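Local atomic coordinates of ABC transporter substrate-binding protein (Staphylococcus aureus subsp. aureus NCTC 8325, PDB entry 3UN6), a protein that binds zinc and probably serves as the ligand-capturing component of an ABC-type import system. Residues 47-52 with 242-247; 77-82 with 90-95; 106-111 with 312-317; 110-115 with 220-225; 249-254 with 279-284. All coordinates share one frame; numbering follows the deposited sequence.

Contact 1 of 5, residues 47-52 with 242-247; sequences SANLMM and QDYKKS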
# COMPACT_ATOMS: atom_id res chain seq x y z
N SER A 47 -0.29 4.18 -4.08
CA SER A 47 -0.85 3.97 -5.41
C SER A 47 -0.54 5.10 -6.37
O SER A 47 -1.00 5.07 -7.50
CB SER A 47 -2.38 3.82 -5.29
OG SER A 47 -2.98 5.07 -5.05
N ALA A 48 0.25 6.09 -5.94
CA ALA A 48 0.51 7.30 -6.71
C ALA A 48 1.28 7.07 -8.02
O ALA A 48 1.16 7.88 -8.93
CB ALA A 48 1.24 8.32 -5.85
N ASN A 49 2.05 5.99 -8.11
CA ASN A 49 2.76 5.71 -9.36
C ASN A 49 1.77 5.39 -10.50
O ASN A 49 2.09 5.56 -11.65
CB ASN A 49 3.79 4.58 -9.23
CG ASN A 49 4.78 4.57 -10.39
OD1 ASN A 49 5.31 5.61 -10.77
ND2 ASN A 49 5.01 3.42 -10.96
N LEU A 50 0.56 4.94 -10.17
CA LEU A 50 -0.48 4.73 -11.19
C LEU A 50 -0.91 6.08 -11.80
O LEU A 50 -1.18 6.15 -13.00
CB LEU A 50 -1.70 4.03 -10.61
CG LEU A 50 -1.56 2.55 -10.29
CD1 LEU A 50 -2.83 2.06 -9.61
CD2 LEU A 50 -1.28 1.77 -11.56
N MSE A 51 -0.96 7.13 -10.96
CA MSE A 51 -1.34 8.47 -11.43
C MSE A 51 -0.25 8.96 -12.39
O MSE A 51 -0.53 9.53 -13.46
CB MSE A 51 -1.45 9.47 -10.26
CG MSE A 51 -2.22 9.07 -8.96
SE MSE A 51 -4.07 8.50 -9.10
CE MSE A 51 -3.80 6.57 -9.39
N MSE A 52 1.00 8.77 -12.00
CA MSE A 52 2.11 9.17 -12.86
C MSE A 52 2.04 8.42 -14.19
O MSE A 52 2.25 9.02 -15.26
CB MSE A 52 3.46 8.92 -12.20
CG MSE A 52 4.59 9.33 -13.03
SE MSE A 52 4.66 11.30 -13.31
CE MSE A 52 5.64 11.27 -14.97
N GLN A 242 5.80 -1.30 -18.51
CA GLN A 242 6.91 -0.47 -19.00
C GLN A 242 6.68 1.02 -18.68
O GLN A 242 7.59 1.71 -18.26
CB GLN A 242 7.05 -0.66 -20.50
CG GLN A 242 8.05 0.32 -21.16
CD GLN A 242 9.49 -0.04 -20.92
OE1 GLN A 242 10.04 -0.94 -21.59
NE2 GLN A 242 10.14 0.69 -20.01
N ASP A 243 5.46 1.51 -18.90
CA ASP A 243 5.13 2.88 -18.58
C ASP A 243 5.19 3.06 -17.08
O ASP A 243 5.66 4.06 -16.58
CB ASP A 243 3.76 3.25 -19.14
CG ASP A 243 3.75 3.25 -20.65
OD1 ASP A 243 4.86 3.37 -21.23
OD2 ASP A 243 2.65 3.13 -21.23
N TYR A 244 4.70 2.05 -16.37
CA TYR A 244 4.73 2.03 -14.92
C TYR A 244 6.18 2.09 -14.40
O TYR A 244 6.47 2.80 -13.44
CB TYR A 244 4.01 0.76 -14.43
CG TYR A 244 3.81 0.65 -12.93
CD1 TYR A 244 2.66 1.12 -12.33
CD2 TYR A 244 4.78 0.05 -12.12
CE1 TYR A 244 2.47 1.03 -10.97
CE2 TYR A 244 4.59 -0.07 -10.76
CZ TYR A 244 3.43 0.44 -10.19
OH TYR A 244 3.23 0.34 -8.83
N LYS A 245 7.09 1.36 -15.05
CA LYS A 245 8.50 1.33 -14.63
C LYS A 245 9.16 2.70 -14.82
O LYS A 245 9.81 3.22 -13.91
CB LYS A 245 9.24 0.23 -15.39
CG LYS A 245 10.71 0.12 -15.04
CD LYS A 245 11.27 -1.18 -15.56
CE LYS A 245 12.73 -1.34 -15.18
NZ LYS A 245 13.25 -2.65 -15.66
N LYS A 246 8.98 3.29 -16.01
CA LYS A 246 9.49 4.63 -16.30
C LYS A 246 8.96 5.63 -15.26
O LYS A 246 9.72 6.46 -14.73
CB LYS A 246 9.05 5.07 -17.70
CG LYS A 246 9.52 4.20 -18.86
CD LYS A 246 9.04 4.78 -20.21
CE LYS A 246 9.43 3.90 -21.41
NZ LYS A 246 10.89 3.69 -21.54
N SER A 247 7.66 5.54 -14.96
CA SER A 247 7.00 6.44 -14.01
C SER A 247 7.61 6.36 -12.62
O SER A 247 7.78 7.38 -11.94
CB SER A 247 5.50 6.14 -13.92
OG SER A 247 4.87 6.44 -15.16
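At the crossing of helix 48-58 over helix 234-250, the amide of Asn-49 enters the angle between the helices, its nitrogen on the Tyr-244 side and its oxygen on the Ser-247 side. Segment axes pass 8.8 Å apart with 106° between their N-to-C directions, which confines the contact to a small, wholly buried patch. Asn-49 ND2 donates a nearly straight hydrogen bond of 2.9 Å to Tyr-244 O, and that acceptor lies close to the amide plane. The same ND2 stands 3.2 Å above the plane of the Tyr-244 ring, over its centre, with amide and ring planes 74° apart. A chi1 of -163° puts the amide of Asn-49 beside its own carbonyl carbon and aims it across the gap. Leu-50 CD2 meets the ring at its edge, 3.9 Å from Tyr-244 CE1. In this PBP-clan fold the two helices pack on one alpha/beta sheet: Leu-50 touches Leu-69 of strand 66-71, while Tyr-244 reaches strand 221-225 and sends its OH to Leu-112 O. Asn-49 OD1 lies 3.2 Å from Ser-247 CB. Packing is tight between Met-52 CG and Ser-247 CB, at 3.4 Å. Ser-247 OG turns back to its own helix, 2.9 Å from Asp-243 O, which it approaches on the face opposite to that met by Ser-247 N.

Contact 2 of 5, residues 77-82 with 90-95; sequences DLMDAL and ASTLIE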
# COMPACT_ATOMS: atom_id res chain seq x y z
N ASP A 77 -14.02 -3.65 -0.79
CA ASP A 77 -14.67 -3.29 -2.06
C ASP A 77 -13.71 -3.43 -3.25
O ASP A 77 -14.09 -3.90 -4.33
CB ASP A 77 -15.15 -1.85 -2.05
CG ASP A 77 -16.37 -1.66 -1.20
OD1 ASP A 77 -16.94 -2.67 -0.73
OD2 ASP A 77 -16.77 -0.48 -1.01
N LEU A 78 -12.48 -3.00 -3.05
CA LEU A 78 -11.47 -3.09 -4.10
C LEU A 78 -11.19 -4.58 -4.47
O LEU A 78 -11.18 -4.94 -5.66
CB LEU A 78 -10.21 -2.33 -3.69
CG LEU A 78 -9.02 -2.39 -4.65
CD1 LEU A 78 -8.13 -1.11 -4.52
CD2 LEU A 78 -8.19 -3.64 -4.45
N MSE A 79 -10.99 -5.43 -3.48
CA MSE A 79 -10.74 -6.87 -3.73
C MSE A 79 -11.94 -7.58 -4.41
O MSE A 79 -11.74 -8.43 -5.27
CB MSE A 79 -10.36 -7.60 -2.43
CG MSE A 79 -9.01 -7.19 -1.86
SE MSE A 79 -7.53 -7.35 -3.19
CE MSE A 79 -7.78 -9.25 -3.67
N ASP A 80 -13.16 -7.22 -4.03
CA ASP A 80 -14.36 -7.79 -4.70
C ASP A 80 -14.40 -7.43 -6.19
O ASP A 80 -14.74 -8.28 -7.04
CB ASP A 80 -15.62 -7.29 -4.04
CG ASP A 80 -15.74 -7.74 -2.61
OD1 ASP A 80 -15.08 -8.74 -2.26
OD2 ASP A 80 -16.48 -7.09 -1.83
N ALA A 81 -14.08 -6.18 -6.53
CA ALA A 81 -14.04 -5.75 -7.94
C ALA A 81 -12.92 -6.51 -8.67
O ALA A 81 -13.09 -6.92 -9.82
CB ALA A 81 -13.85 -4.22 -8.06
N LEU A 82 -11.78 -6.69 -8.00
CA LEU A 82 -10.67 -7.41 -8.60
C LEU A 82 -11.05 -8.87 -8.87
O LEU A 82 -10.85 -9.38 -9.98
CB LEU A 82 -9.44 -7.38 -7.69
CG LEU A 82 -8.15 -7.99 -8.28
CD1 LEU A 82 -7.68 -7.25 -9.54
CD2 LEU A 82 -7.04 -8.02 -7.23
N ALA A 90 -4.91 -3.90 -9.93
CA ALA A 90 -5.03 -2.99 -8.82
C ALA A 90 -3.74 -2.79 -8.05
O ALA A 90 -2.85 -3.64 -8.11
CB ALA A 90 -6.07 -3.55 -7.84
N SER A 91 -3.62 -1.64 -7.38
CA SER A 91 -2.54 -1.42 -6.40
C SER A 91 -3.19 -1.87 -5.10
O SER A 91 -4.25 -1.35 -4.73
CB SER A 91 -2.12 0.05 -6.33
OG SER A 91 -1.03 0.21 -5.44
N THR A 92 -2.60 -2.84 -4.41
CA THR A 92 -3.26 -3.44 -3.23
C THR A 92 -2.30 -3.95 -2.18
O THR A 92 -1.11 -4.17 -2.44
CB THR A 92 -4.22 -4.60 -3.70
OG1 THR A 92 -5.06 -5.05 -2.61
CG2 THR A 92 -3.43 -5.78 -4.24
N LEU A 93 -2.82 -4.14 -0.97
CA LEU A 93 -2.03 -4.69 0.13
C LEU A 93 -1.48 -6.06 -0.31
O LEU A 93 -2.23 -6.91 -0.82
CB LEU A 93 -2.90 -4.88 1.37
CG LEU A 93 -3.61 -3.62 1.88
CD1 LEU A 93 -4.51 -4.03 3.04
CD2 LEU A 93 -2.59 -2.53 2.29
N ILE A 94 -0.18 -6.27 -0.11
CA ILE A 94 0.45 -7.51 -0.58
C ILE A 94 -0.07 -8.75 0.16
O ILE A 94 -0.22 -9.80 -0.45
CB ILE A 94 2.03 -7.41 -0.58
CG1 ILE A 94 2.64 -8.60 -1.33
CG2 ILE A 94 2.60 -7.26 0.85
CD1 ILE A 94 4.20 -8.61 -1.34
N GLU A 95 -0.39 -8.61 1.46
CA GLU A 95 -0.85 -9.75 2.25
C GLU A 95 -2.24 -10.14 1.84
O GLU A 95 -2.55 -11.31 1.79
CB GLU A 95 -0.82 -9.47 3.77
CG GLU A 95 0.61 -9.25 4.40
CD GLU A 95 1.17 -7.83 4.23
OE1 GLU A 95 0.50 -6.96 3.61
OE2 GLU A 95 2.28 -7.56 4.75
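Helix 77-82 passes strand 90-93 at an axis distance of 10.0 Å with 129° between their N-to-C directions, bringing the CA atoms of Leu-82 and Ala-90 to 7.2 Å and those of Met-79 and Thr-92 to 8.2 Å. Leu-78 sits at the middle of the contact. Its CG lies anti to the backbone N (chi1 177°), which carries both methyls to the strand: CD2 rests 4.0 Å from Ala-90 CB, and CD1 reaches 3.9 Å from Ser-91 O. Leu-82 adds a looser touch, CD1 to Ala-90 CB at 4.4 Å. Met-79, a selenomethionine, starts alongside the strand, but bends at chi2 and chi3 bring its SE to 3.4 Å from Thr-92 OG1, the two side chains crossing at about a right angle. That hydroxyl is buried and has no polar partner in the model, so selenium and methyl groups form its surroundings on this side. Ser-91, between the two inward residues, points its side chain from the helix toward the opposite face of the sheet. Strand 66-71, helix 75-83 and strand 89-93 form a beta-alpha-beta crossover that passes over strand 36-41; the resulting strand order 2-1-3-5-4 is that of type II periplasmic binding proteins.

Contact 3 of 5, residues 106-111 with 312-317; sequences NIKAVA and FVEPSL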
# COMPACT_ATOMS: atom_id res chain seq x y z
N ASN A 106 -6.69 -15.81 -9.52
CA ASN A 106 -5.87 -15.88 -10.71
C ASN A 106 -4.83 -14.73 -10.84
O ASN A 106 -4.10 -14.67 -11.83
CB ASN A 106 -6.80 -15.86 -11.93
CG ASN A 106 -7.49 -14.52 -12.12
OD1 ASN A 106 -6.86 -13.47 -12.06
ND2 ASN A 106 -8.80 -14.57 -12.37
N ILE A 107 -4.74 -13.85 -9.84
CA ILE A 107 -3.83 -12.70 -9.94
C ILE A 107 -2.35 -13.02 -9.77
O ILE A 107 -1.97 -14.07 -9.25
CB ILE A 107 -4.21 -11.56 -8.94
CG1 ILE A 107 -4.17 -12.04 -7.48
CG2 ILE A 107 -5.59 -11.02 -9.26
CD1 ILE A 107 -4.48 -10.95 -6.45
N LYS A 108 -1.51 -12.09 -10.24
CA LYS A 108 -0.06 -12.14 -10.13
C LYS A 108 0.43 -10.73 -9.80
O LYS A 108 -0.08 -9.74 -10.37
CB LYS A 108 0.57 -12.56 -11.44
CG LYS A 108 0.42 -14.06 -11.82
CD LYS A 108 1.44 -14.93 -11.12
CE LYS A 108 1.49 -16.32 -11.70
NZ LYS A 108 2.78 -17.02 -11.34
N ALA A 109 1.38 -10.64 -8.87
CA ALA A 109 2.02 -9.36 -8.51
C ALA A 109 3.14 -9.16 -9.51
O ALA A 109 3.88 -10.12 -9.83
CB ALA A 109 2.60 -9.41 -7.12
N VAL A 110 3.24 -7.96 -10.04
CA VAL A 110 4.22 -7.64 -11.08
C VAL A 110 5.23 -6.61 -10.65
O VAL A 110 6.36 -6.59 -11.17
CB VAL A 110 3.51 -7.23 -12.39
CG1 VAL A 110 2.62 -8.39 -12.86
CG2 VAL A 110 2.70 -5.93 -12.23
N ALA A 111 4.87 -5.79 -9.67
CA ALA A 111 5.80 -4.77 -9.16
C ALA A 111 5.31 -4.16 -7.87
O ALA A 111 4.13 -4.26 -7.52
CB ALA A 111 5.99 -3.67 -10.21
N PHE A 312 3.05 -16.52 -6.87
CA PHE A 312 2.41 -15.22 -6.66
C PHE A 312 3.00 -14.12 -7.53
O PHE A 312 2.28 -13.33 -8.13
CB PHE A 312 2.55 -14.86 -5.17
CG PHE A 312 1.96 -13.53 -4.79
CD1 PHE A 312 0.59 -13.32 -4.80
CD2 PHE A 312 2.78 -12.51 -4.36
CE1 PHE A 312 0.05 -12.10 -4.45
CE2 PHE A 312 2.24 -11.28 -3.99
CZ PHE A 312 0.89 -11.08 -4.03
N VAL A 313 4.32 -14.09 -7.61
CA VAL A 313 5.00 -13.04 -8.30
C VAL A 313 5.37 -13.43 -9.72
O VAL A 313 5.83 -14.54 -9.96
CB VAL A 313 6.30 -12.63 -7.55
CG1 VAL A 313 7.03 -11.52 -8.30
CG2 VAL A 313 5.98 -12.22 -6.09
N GLU A 314 5.11 -12.51 -10.65
CA GLU A 314 5.56 -12.67 -12.04
C GLU A 314 6.48 -11.48 -12.32
O GLU A 314 6.03 -10.42 -12.79
CB GLU A 314 4.40 -12.74 -13.03
CG GLU A 314 4.91 -12.90 -14.46
CD GLU A 314 5.92 -14.05 -14.58
OE1 GLU A 314 7.12 -13.79 -14.87
OE2 GLU A 314 5.53 -15.21 -14.29
N PRO A 315 7.78 -11.64 -12.05
CA PRO A 315 8.72 -10.54 -12.17
C PRO A 315 9.27 -10.31 -13.58
O PRO A 315 10.06 -9.38 -13.78
CB PRO A 315 9.85 -10.99 -11.26
CG PRO A 315 9.91 -12.46 -11.51
CD PRO A 315 8.49 -12.90 -11.76
N SER A 316 8.86 -11.11 -14.57
CA SER A 316 9.42 -10.94 -15.93
C SER A 316 9.05 -9.61 -16.62
O SER A 316 9.89 -9.00 -17.29
CB SER A 316 9.03 -12.12 -16.85
OG SER A 316 7.61 -12.23 -16.97
N LEU A 317 7.81 -9.17 -16.47
CA LEU A 317 7.35 -7.94 -17.14
C LEU A 317 8.14 -6.71 -16.70
O LEU A 317 8.55 -5.91 -17.54
CB LEU A 317 5.83 -7.71 -16.94
CG LEU A 317 4.85 -8.41 -17.92
CD1 LEU A 317 4.93 -9.92 -17.84
CD2 LEU A 317 3.40 -7.95 -17.68
O HOH W 1 6.76 -8.01 -13.37
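The Phe-312 ring meets Ala-109 obliquely, its CE2 coming to 3.7 Å from the Ala-109 CB methyl, while Ile-94, Ala-97 and Met-98 of helix 94-102 also touch this side chain. The other flat group, the Glu-314 carboxylate, is held within its own segment. Its OE1 takes a capping bond from Ser-316 N on the anti side, and Ser-316 OG, 2.7 Å from Glu-314 OE1, comes from above the carboxylate plane; two donors thus fix the group at the start of helix 316-320. Lys-108 lies along the Glu-314 flank. Its chain bends at chi2 (-81°), bringing CD to 3.5 Å from Phe-312 O, and NZ stops 4.4 Å from Glu-314 OE2, beyond a salt bridge, though the opposite charges may still attract weakly. Two backbone hydrogen bonds join the segments: Ala-109 N donates to Phe-312 O at 2.9 Å, and Glu-314 N to Ala-109 O at 2.8 Å, the latter almost straight. Farther on, a water donates to both Val-110 O and Glu-314 O, 2.6 Å from each. Together the two backbone hydrogen bonds make a single beta bridge of Ala-109 with Val-313, by which the C-terminal segment is attached to 108-110, an edge strand of the five-stranded sheet.

Contact 4 of 5, residues 110-115 with 220-225; sequences VALGHH and CCVLVL. With ZN (zinc ion), chain B.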
# COMPACT_ATOMS: atom_id res chain seq x y z
N VAL A 110 3.24 -7.96 -10.04
CA VAL A 110 4.22 -7.64 -11.08
C VAL A 110 5.23 -6.61 -10.65
O VAL A 110 6.36 -6.59 -11.17
CB VAL A 110 3.51 -7.23 -12.39
CG1 VAL A 110 2.62 -8.39 -12.86
CG2 VAL A 110 2.70 -5.93 -12.23
N ALA A 111 4.87 -5.79 -9.67
CA ALA A 111 5.80 -4.77 -9.16
C ALA A 111 5.31 -4.16 -7.87
O ALA A 111 4.13 -4.26 -7.52
CB ALA A 111 5.99 -3.67 -10.21
N LEU A 112 6.22 -3.51 -7.15
CA LEU A 112 5.81 -2.78 -5.94
C LEU A 112 5.11 -1.48 -6.33
O LEU A 112 5.32 -0.97 -7.42
CB LEU A 112 7.06 -2.42 -5.12
CG LEU A 112 7.93 -3.54 -4.58
CD1 LEU A 112 9.20 -2.94 -3.96
CD2 LEU A 112 7.13 -4.41 -3.56
N GLY A 113 4.26 -0.96 -5.47
CA GLY A 113 3.66 0.35 -5.71
C GLY A 113 4.59 1.46 -5.20
O GLY A 113 4.53 2.59 -5.67
N HIS A 114 5.48 1.13 -4.27
CA HIS A 114 6.29 2.13 -3.60
C HIS A 114 7.19 1.47 -2.56
O HIS A 114 7.13 0.25 -2.34
CB HIS A 114 5.32 2.95 -2.76
CG HIS A 114 4.68 2.10 -1.72
ND1 HIS A 114 5.08 2.11 -0.40
CD2 HIS A 114 3.80 1.07 -1.84
CE1 HIS A 114 4.41 1.19 0.27
NE2 HIS A 114 3.63 0.54 -0.59
N HIS A 115 8.02 2.28 -1.92
CA HIS A 115 8.81 1.86 -0.75
C HIS A 115 8.41 2.81 0.38
O HIS A 115 8.16 3.99 0.14
CB HIS A 115 10.32 1.94 -0.97
CG HIS A 115 10.84 0.99 -2.00
ND1 HIS A 115 11.24 -0.29 -1.70
CD2 HIS A 115 11.00 1.13 -3.33
CE1 HIS A 115 11.63 -0.90 -2.80
NE2 HIS A 115 11.50 -0.06 -3.81
N CYS A 220 4.57 -3.17 1.29
CA CYS A 220 3.18 -2.93 1.64
C CYS A 220 2.25 -3.17 0.44
O CYS A 220 1.59 -4.18 0.37
CB CYS A 220 3.00 -1.52 2.21
SG CYS A 220 1.32 -1.24 2.85
N CYS A 221 2.19 -2.24 -0.49
CA CYS A 221 1.33 -2.41 -1.64
C CYS A 221 2.07 -2.85 -2.89
O CYS A 221 3.21 -2.43 -3.14
CB CYS A 221 0.55 -1.14 -1.94
SG CYS A 221 -0.78 -0.77 -0.72
N VAL A 222 1.39 -3.65 -3.71
CA VAL A 222 1.94 -4.15 -4.98
C VAL A 222 0.92 -3.93 -6.11
O VAL A 222 -0.29 -3.83 -5.86
CB VAL A 222 2.22 -5.70 -4.92
CG1 VAL A 222 3.50 -6.00 -4.15
CG2 VAL A 222 1.01 -6.44 -4.37
N LEU A 223 1.43 -3.82 -7.33
CA LEU A 223 0.59 -3.79 -8.51
C LEU A 223 0.37 -5.25 -8.88
O LEU A 223 1.35 -6.01 -9.14
CB LEU A 223 1.27 -3.09 -9.67
CG LEU A 223 0.53 -3.12 -11.02
CD1 LEU A 223 -0.79 -2.42 -10.94
CD2 LEU A 223 1.41 -2.48 -12.12
N VAL A 224 -0.90 -5.67 -8.86
CA VAL A 224 -1.28 -7.00 -9.28
C VAL A 224 -2.15 -6.90 -10.53
O VAL A 224 -2.88 -5.91 -10.71
CB VAL A 224 -2.05 -7.74 -8.21
CG1 VAL A 224 -1.22 -7.83 -6.93
CG2 VAL A 224 -3.39 -7.06 -7.93
N LEU A 225 -2.04 -7.90 -11.40
CA LEU A 225 -2.84 -7.97 -12.60
C LEU A 225 -3.52 -9.28 -12.64
O LEU A 225 -2.96 -10.29 -12.18
CB LEU A 225 -1.96 -7.87 -13.85
CG LEU A 225 -1.18 -6.56 -14.00
CD1 LEU A 225 -0.21 -6.62 -15.18
CD2 LEU A 225 -2.12 -5.38 -14.13
ZN ZN B . 0.11 0.03 1.22
O HOH W 2 5.62 -1.99 -1.34
O HOH W 3 -1.80 0.73 2.48
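His-114 sets its ring edge-on against Cys-220 and Cys-221, at the zinc-binding end of an antiparallel strand pair that includes a classic beta bulge. Cys-221 N donates to His-114 NE2 at 3.1 Å, 13° out of the ring plane, with Cys-220 CB at the same edge; the ring also stacks with that of His-46. This bond probably steadies the backbone between the two cysteines, whose sulfurs bind one zinc ion, and makes His-114 a second-shell residue. Different first torsions allow consecutive residues to share the metal: the sulfur of Cys-220 is anti to its backbone N (chi1 -173°), that of Cys-221 lies beside its own (chi1 -72°), and Cys-221 SG binds zinc at 2.3 Å. His-46 and a water complete the four ligands observed. Along the strands Leu-223 faces both Val-110 and Ala-111, which defines the bulge: Val-110 N donates to Leu-223 O, and Leu-223 N to Ala-111 O at 2.7 Å. Side chains cross here rather than align. Val-110 CG2 lies obliquely against Leu-223 CD2 at 3.7 Å, while its CG1 meets Leu-225 CD1 at about a right angle. Leu-112 and Val-222 diverge from a non-hydrogen-bonded pair, although Leu-112 CD2 still reaches Val-222 CG1 at 4.0 Å. Gly-113 N then donates to Cys-221 O. One water, lying over a face of the His-114 ring and offset toward its rim, donates to His-114 O and Cys-221 O and accepts from Cys-220 N.

Contact 5 of 5, residues 249-254 with 279-284; sequences FKMNDR and TSYGDL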
# COMPACT_ATOMS: atom_id res chain seq x y z
N PHE A 249 10.61 5.84 -11.72
CA PHE A 249 11.84 6.63 -11.62
C PHE A 249 11.56 8.13 -11.68
O PHE A 249 12.21 8.90 -10.99
CB PHE A 249 12.86 6.19 -12.66
CG PHE A 249 13.39 4.80 -12.42
CD1 PHE A 249 14.38 4.58 -11.48
CD2 PHE A 249 12.88 3.70 -13.11
CE1 PHE A 249 14.87 3.30 -11.23
CE2 PHE A 249 13.35 2.41 -12.87
CZ PHE A 249 14.36 2.21 -11.92
N LYS A 250 10.59 8.54 -12.49
CA LYS A 250 10.17 9.96 -12.51
C LYS A 250 9.74 10.43 -11.11
O LYS A 250 9.96 11.58 -10.71
CB LYS A 250 8.98 10.16 -13.46
CG LYS A 250 9.28 10.58 -14.86
CD LYS A 250 9.81 12.03 -14.88
CE LYS A 250 9.80 12.60 -16.28
NZ LYS A 250 10.44 11.68 -17.26
N MSE A 251 9.12 9.51 -10.37
CA MSE A 251 8.57 9.78 -9.03
C MSE A 251 9.60 9.93 -7.92
O MSE A 251 9.23 10.25 -6.79
CB MSE A 251 7.57 8.70 -8.67
CG MSE A 251 6.28 8.76 -9.49
SE MSE A 251 5.06 10.24 -8.99
CE MSE A 251 4.34 9.53 -7.34
N ASN A 252 10.86 9.69 -8.23
CA ASN A 252 11.94 9.94 -7.27
C ASN A 252 12.06 11.43 -7.03
O ASN A 252 12.35 11.87 -5.91
CB ASN A 252 13.28 9.42 -7.79
CG ASN A 252 13.44 7.93 -7.60
OD1 ASN A 252 12.91 7.35 -6.64
ND2 ASN A 252 14.22 7.30 -8.48
N ASP A 253 11.89 12.21 -8.09
CA ASP A 253 11.90 13.64 -7.96
C ASP A 253 10.70 14.03 -7.09
O ASP A 253 9.56 13.84 -7.50
CB ASP A 253 11.79 14.29 -9.33
CG ASP A 253 11.61 15.80 -9.23
OD1 ASP A 253 11.55 16.30 -8.09
OD2 ASP A 253 11.50 16.47 -10.27
N ARG A 254 10.97 14.56 -5.89
CA ARG A 254 9.89 14.95 -4.96
C ARG A 254 8.90 16.01 -5.42
O ARG A 254 7.74 15.97 -5.00
CB ARG A 254 10.41 15.39 -3.59
CG ARG A 254 10.15 14.39 -2.50
CD ARG A 254 11.11 13.24 -2.47
NE ARG A 254 10.67 12.27 -1.46
CZ ARG A 254 11.45 11.38 -0.87
NH1 ARG A 254 10.93 10.55 0.02
NH2 ARG A 254 12.74 11.32 -1.15
N THR A 279 7.65 8.76 1.46
CA THR A 279 7.40 7.68 0.53
C THR A 279 8.50 7.76 -0.53
O THR A 279 9.01 8.83 -0.81
CB THR A 279 6.01 7.79 -0.11
OG1 THR A 279 5.02 8.01 0.91
CG2 THR A 279 5.64 6.51 -0.88
N SER A 280 8.93 6.62 -1.07
CA SER A 280 9.90 6.65 -2.17
C SER A 280 9.40 5.68 -3.24
O SER A 280 8.50 4.88 -2.99
CB SER A 280 11.33 6.34 -1.71
OG SER A 280 11.51 4.96 -1.49
N TYR A 281 9.95 5.81 -4.44
CA TYR A 281 9.56 4.94 -5.55
C TYR A 281 10.84 4.37 -6.21
O TYR A 281 11.52 3.57 -5.59
CB TYR A 281 8.66 5.72 -6.51
CG TYR A 281 7.42 6.25 -5.82
CD1 TYR A 281 6.24 5.51 -5.79
CD2 TYR A 281 7.44 7.48 -5.16
CE1 TYR A 281 5.12 5.98 -5.14
CE2 TYR A 281 6.32 7.96 -4.51
CZ TYR A 281 5.16 7.21 -4.50
OH TYR A 281 4.03 7.65 -3.83
N GLY A 282 11.15 4.73 -7.44
CA GLY A 282 12.36 4.22 -8.10
C GLY A 282 12.26 2.78 -8.59
O GLY A 282 11.38 2.44 -9.40
N ASP A 283 13.19 1.94 -8.14
CA ASP A 283 13.21 0.54 -8.53
C ASP A 283 12.08 -0.15 -7.80
O ASP A 283 12.11 -0.28 -6.57
CB ASP A 283 14.56 -0.08 -8.16
CG ASP A 283 14.67 -1.54 -8.54
OD1 ASP A 283 13.65 -2.18 -8.89
OD2 ASP A 283 15.79 -2.06 -8.47
N LEU A 284 11.07 -0.58 -8.55
CA LEU A 284 9.91 -1.21 -7.96
C LEU A 284 9.90 -2.74 -8.18
O LEU A 284 8.84 -3.37 -8.17
CB LEU A 284 8.63 -0.54 -8.51
CG LEU A 284 8.48 0.95 -8.21
CD1 LEU A 284 7.20 1.52 -8.88
CD2 LEU A 284 8.42 1.22 -6.71
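Met-251 curls over Tyr-281, and this pairing lies in the buried part of the contact. Bends of similar sense at chi2 (-74°) and chi3 (-75°) fold the selenomethionine back so that its terminal methyl lies over the ring: CE is 4.0 Å from the Tyr-281 centroid, a CH-pi contact displaced toward the rim. The selenium is above the same face but farther off, with SE 5.3 Å from the centroid, a Met-aromatic arrangement. Nearer the backbone, Met-251 CB packs 3.7 Å from Tyr-281 CD2, so root and tip of the side chain both hold the ring, whose OH is bonded to Thr-45 O. Phe-249 begins by pointing away from segment 279-284, yet its ring returns to lay one face on the Gly-282 peptide, with Gly-282 O 3.8 Å above the plane over the ring centre. Gly-282 has a positive phi (76°), which favours glycine, and its CA lies close to the side-chain amide of Asn-252. Asn-252 brings OD1 to 3.3 Å from Gly-282 N, at too poor an angle for a hydrogen bond. Arg-254, bent at chi2, stretches along the exposed side of the contact; its NH1 lies 2.7 Å from Thr-279 O, and NE bonds to Ala-276 O. Between these side chains the chain makes a type I turn from Lys-250 to Asp-253, and Asp-253 then N-caps the next helix through Lys-255 N. The contact thus packs the tight turn joining helix 234-250 to helix 254-264 against the segment leaving strand 279-280, a partner of strand 112-122.

In the fold
Contact 4 holds a zinc ion and links the others. Contact 2 adjoins it in the same sheet, Ile-94 N lying 2.8 Å from Cys-220 O; contact 3 shares Val-110 and Ala-111 with it and lies about 9 Å away between centres. Contacts 1 and 5, both using helix 234-250, have centres about 9 Å apart. Tyr-244 OH of contact 1 reaches Leu-112 O of contact 4 at 2.8 Å, and Leu-112 N lies 2.8 Å from Leu-284 O of contact 5. Contacts 2 and 5, about 22 Å apart between centres, lie on opposite sides of the chain's centre. The side chain of Ser-91 in contact 2 is about 7 Å from zinc, that of Tyr-244 about 11 Å.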